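Local coordinates for putative major capsid protein (Cafeteriavirus-dependent mavirus, PDB 6G44) that probably forms the main building block of the virophage's protein shell, as a double jelly-roll capsid protein that assembles into trimers, at residues Q95-S106 / K237-V248. Residues are numbered along the deposited sequence; the frame is centred on the assembly and turned at random.
Sequences QIGLKSFPVNRS and KPENMIGIADDV
Gly-97 and Gly-243 face each other as the hydrogen-bonded pair of a short antiparallel ladder, Gly-97 N giving to Gly-243 O at 3.0 Å and Gly-243 N to Gly-97 O at 2.9 Å. Gly-97 has an unusually extended backbone that glycine adopts easily. Ala-245 N to Gln-95 O and Lys-99 N to Met-241 O extend the bonding beyond both ends.

Cationic side chains grip the C-terminal end of helix 238-241, where carbonyls lack the amide partners of a longer helix. Arg-105 gives NE to Asn-240 O at 2.8 Å and NH1 to Glu-239 O at 3.2 Å, both acceptors lying near its guanidinium plane. Glu-239 O also takes Lys-99 NZ at 2.8 Å, the lysine chain extended beyond CG. Arg-105 NH2 forms a salt bridge with Asp-351, and Lys-99 NZ also hydrogen-bonds Lys-347 O.

In this double jelly-roll protein the ladder is a separate two-stranded sheet beside the larger one holding strands 74-84 and 195-205. Branched aliphatic side chains suit this buried layer, having no polar group to satisfy: Ile-96 CD1 meets Ile-244 CG2 at 3.9 Å, Ile-96 packing on Ile-198 and Ile-244 on Ile-83, while Leu-98 CD2 touches Ile-242 CD1.

At the turn 245-248, Val-248 CG2 packs against Gln-95 CD at 3.5 Å. Gln-95 NE2 meets Asp-247 OD1 at 3.0 Å from above the carboxylate plane, the amide and carboxylate planes 85° apart; a water links NE2 to Asp-247 O.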
# COMPACT_ATOMS: atom_id res chain seq x y z
N GLN C 95 -15.36 -15.82 12.86
CA GLN C 95 -14.90 -17.20 12.69
C GLN C 95 -15.34 -17.91 11.41
O GLN C 95 -14.81 -18.99 11.12
CB GLN C 95 -15.37 -18.03 13.89
CG GLN C 95 -14.53 -17.69 15.12
CD GLN C 95 -15.02 -18.34 16.39
OE1 GLN C 95 -16.22 -18.34 16.67
NE2 GLN C 95 -14.08 -18.88 17.18
N ILE C 96 -16.22 -17.32 10.61
CA ILE C 96 -16.76 -17.95 9.40
C ILE C 96 -16.48 -17.07 8.19
O ILE C 96 -16.68 -15.84 8.25
CB ILE C 96 -18.30 -18.15 9.49
CG1 ILE C 96 -18.70 -18.93 10.75
CG2 ILE C 96 -18.84 -18.84 8.25
CD1 ILE C 96 -18.13 -20.33 10.82
N GLY C 97 -16.06 -17.68 7.11
CA GLY C 97 -15.92 -16.99 5.85
C GLY C 97 -15.71 -17.94 4.73
O GLY C 97 -16.15 -19.11 4.79
N LEU C 98 -15.00 -17.49 3.70
CA LEU C 98 -14.67 -18.31 2.56
C LEU C 98 -13.16 -18.50 2.41
O LEU C 98 -12.37 -17.65 2.85
CB LEU C 98 -15.26 -17.71 1.27
CG LEU C 98 -16.77 -17.52 1.25
CD1 LEU C 98 -17.22 -16.81 -0.01
CD2 LEU C 98 -17.52 -18.83 1.40
N LYS C 99 -12.78 -19.62 1.80
CA LYS C 99 -11.38 -19.87 1.44
C LYS C 99 -10.96 -18.90 0.33
O LYS C 99 -11.81 -18.27 -0.30
CB LYS C 99 -11.17 -21.34 1.06
CG LYS C 99 -11.37 -22.27 2.25
CD LYS C 99 -10.99 -23.69 1.94
CE LYS C 99 -11.15 -24.60 3.14
NZ LYS C 99 -10.69 -25.96 2.83
N SER C 100 -9.64 -18.75 0.14
CA SER C 100 -9.09 -17.88 -0.90
C SER C 100 -9.55 -18.33 -2.30
O SER C 100 -9.40 -19.49 -2.63
CB SER C 100 -7.56 -17.89 -0.81
OG SER C 100 -7.13 -17.54 0.50
N PHE C 101 -10.05 -17.41 -3.10
CA PHE C 101 -10.44 -17.70 -4.50
C PHE C 101 -11.41 -18.89 -4.57
O PHE C 101 -11.13 -19.90 -5.23
CB PHE C 101 -9.22 -17.89 -5.42
CG PHE C 101 -8.21 -16.80 -5.25
CD1 PHE C 101 -8.41 -15.61 -5.89
CD2 PHE C 101 -7.15 -16.92 -4.37
CE1 PHE C 101 -7.57 -14.54 -5.70
CE2 PHE C 101 -6.30 -15.84 -4.15
CZ PHE C 101 -6.51 -14.65 -4.81
N PRO C 102 -12.54 -18.75 -3.87
CA PRO C 102 -13.41 -19.95 -3.71
C PRO C 102 -14.05 -20.45 -4.99
O PRO C 102 -14.37 -21.64 -5.08
CB PRO C 102 -14.47 -19.47 -2.72
CG PRO C 102 -14.52 -17.99 -2.94
CD PRO C 102 -13.10 -17.57 -3.20
N VAL C 103 -14.24 -19.58 -5.97
CA VAL C 103 -14.78 -20.03 -7.26
C VAL C 103 -13.74 -20.84 -8.00
O VAL C 103 -14.02 -21.97 -8.40
CB VAL C 103 -15.33 -18.88 -8.11
CG1 VAL C 103 -15.68 -19.32 -9.54
CG2 VAL C 103 -16.52 -18.25 -7.41
N ASN C 104 -12.54 -20.31 -8.19
CA ASN C 104 -11.53 -21.07 -8.94
C ASN C 104 -11.05 -22.32 -8.18
O ASN C 104 -10.72 -23.34 -8.81
CB ASN C 104 -10.39 -20.16 -9.40
CG ASN C 104 -10.82 -19.26 -10.52
OD1 ASN C 104 -10.90 -19.69 -11.66
ND2 ASN C 104 -11.09 -17.97 -10.20
N ARG C 105 -11.05 -22.28 -6.85
CA ARG C 105 -10.76 -23.48 -6.04
C ARG C 105 -11.72 -24.63 -6.30
O ARG C 105 -11.36 -25.79 -6.09
CB ARG C 105 -10.82 -23.18 -4.54
CG ARG C 105 -9.57 -22.57 -3.95
CD ARG C 105 -9.67 -22.46 -2.42
NE ARG C 105 -10.02 -23.70 -1.74
CZ ARG C 105 -9.15 -24.61 -1.27
NH1 ARG C 105 -9.61 -25.70 -0.63
NH2 ARG C 105 -7.84 -24.45 -1.43
N SER C 106 -12.92 -24.27 -6.72
CA SER C 106 -14.02 -25.23 -6.94
C SER C 106 -14.05 -25.79 -8.36
O SER C 106 -15.01 -26.50 -8.69
CB SER C 106 -15.34 -24.55 -6.62
OG SER C 106 -15.43 -24.24 -5.24
N LYS C 237 -18.18 -27.25 -3.46
CA LYS C 237 -18.49 -28.03 -2.27
C LYS C 237 -17.80 -27.41 -1.09
O LYS C 237 -16.90 -26.60 -1.25
CB LYS C 237 -18.05 -29.46 -2.47
CG LYS C 237 -16.58 -29.71 -2.57
CD LYS C 237 -16.35 -31.13 -3.07
CE LYS C 237 -14.90 -31.51 -2.92
NZ LYS C 237 -14.63 -32.78 -3.64
N PRO C 238 -18.23 -27.76 0.13
CA PRO C 238 -17.76 -27.06 1.31
C PRO C 238 -16.24 -27.05 1.48
O PRO C 238 -15.68 -25.99 1.82
CB PRO C 238 -18.47 -27.82 2.44
CG PRO C 238 -19.73 -28.26 1.82
CD PRO C 238 -19.30 -28.72 0.48
N GLU C 239 -15.55 -28.14 1.21
CA GLU C 239 -14.10 -28.15 1.37
C GLU C 239 -13.38 -27.19 0.42
O GLU C 239 -12.26 -26.79 0.68
CB GLU C 239 -13.55 -29.58 1.18
CG GLU C 239 -12.08 -29.72 1.48
CD GLU C 239 -11.64 -31.14 1.75
OE1 GLU C 239 -12.42 -32.09 1.49
OE2 GLU C 239 -10.48 -31.31 2.22
N ASN C 240 -13.98 -26.90 -0.72
CA ASN C 240 -13.40 -25.94 -1.64
C ASN C 240 -13.70 -24.50 -1.32
O ASN C 240 -12.86 -23.63 -1.60
CB ASN C 240 -13.76 -26.30 -3.07
CG ASN C 240 -13.03 -27.54 -3.53
OD1 ASN C 240 -11.96 -27.87 -3.03
ND2 ASN C 240 -13.60 -28.24 -4.50
N MET C 241 -14.83 -24.22 -0.71
CA MET C 241 -15.33 -22.84 -0.53
C MET C 241 -15.31 -22.31 0.89
O MET C 241 -15.09 -21.13 1.06
CB MET C 241 -16.77 -22.71 -1.06
CG MET C 241 -16.90 -23.05 -2.52
SD MET C 241 -18.49 -22.59 -3.21
CE MET C 241 -19.59 -23.59 -2.23
N ILE C 242 -15.66 -23.12 1.89
CA ILE C 242 -16.01 -22.66 3.21
C ILE C 242 -14.82 -22.72 4.16
O ILE C 242 -14.13 -23.72 4.27
CB ILE C 242 -17.19 -23.51 3.76
CG1 ILE C 242 -18.39 -23.44 2.80
CG2 ILE C 242 -17.57 -23.09 5.18
CD1 ILE C 242 -19.06 -22.08 2.69
N GLY C 243 -14.59 -21.60 4.83
CA GLY C 243 -13.63 -21.52 5.91
C GLY C 243 -14.22 -21.33 7.28
O GLY C 243 -15.14 -20.52 7.47
N ILE C 244 -13.70 -22.10 8.25
CA ILE C 244 -14.14 -22.06 9.65
C ILE C 244 -12.88 -21.98 10.50
O ILE C 244 -12.00 -22.81 10.38
CB ILE C 244 -15.00 -23.29 10.05
CG1 ILE C 244 -16.21 -23.42 9.11
CG2 ILE C 244 -15.44 -23.14 11.49
CD1 ILE C 244 -17.00 -24.70 9.27
N ALA C 245 -12.81 -20.94 11.34
CA ALA C 245 -11.69 -20.77 12.27
C ALA C 245 -11.48 -22.02 13.13
O ALA C 245 -12.44 -22.71 13.52
CB ALA C 245 -11.90 -19.57 13.15
N ASP C 246 -10.22 -22.30 13.40
CA ASP C 246 -9.81 -23.49 14.15
C ASP C 246 -10.14 -23.43 15.62
O ASP C 246 -9.97 -24.46 16.28
CB ASP C 246 -8.33 -23.75 13.88
CG ASP C 246 -8.08 -24.03 12.42
OD1 ASP C 246 -8.43 -25.16 11.97
OD2 ASP C 246 -7.66 -23.11 11.67
N ASP C 247 -10.61 -22.29 16.14
CA ASP C 247 -11.06 -22.20 17.53
C ASP C 247 -12.57 -22.17 17.71
O ASP C 247 -13.03 -21.97 18.84
CB ASP C 247 -10.35 -21.07 18.30
CG ASP C 247 -10.64 -19.66 17.80
OD1 ASP C 247 -11.16 -19.47 16.67
OD2 ASP C 247 -10.29 -18.71 18.58
N VAL C 248 -13.34 -22.46 16.66
CA VAL C 248 -14.77 -22.75 16.84
C VAL C 248 -14.88 -24.10 17.55
O VAL C 248 -14.23 -25.05 17.16
CB VAL C 248 -15.54 -22.80 15.50
CG1 VAL C 248 -17.02 -23.15 15.71
CG2 VAL C 248 -15.43 -21.45 14.78
O HOH W 1 -14.62 -19.97 19.84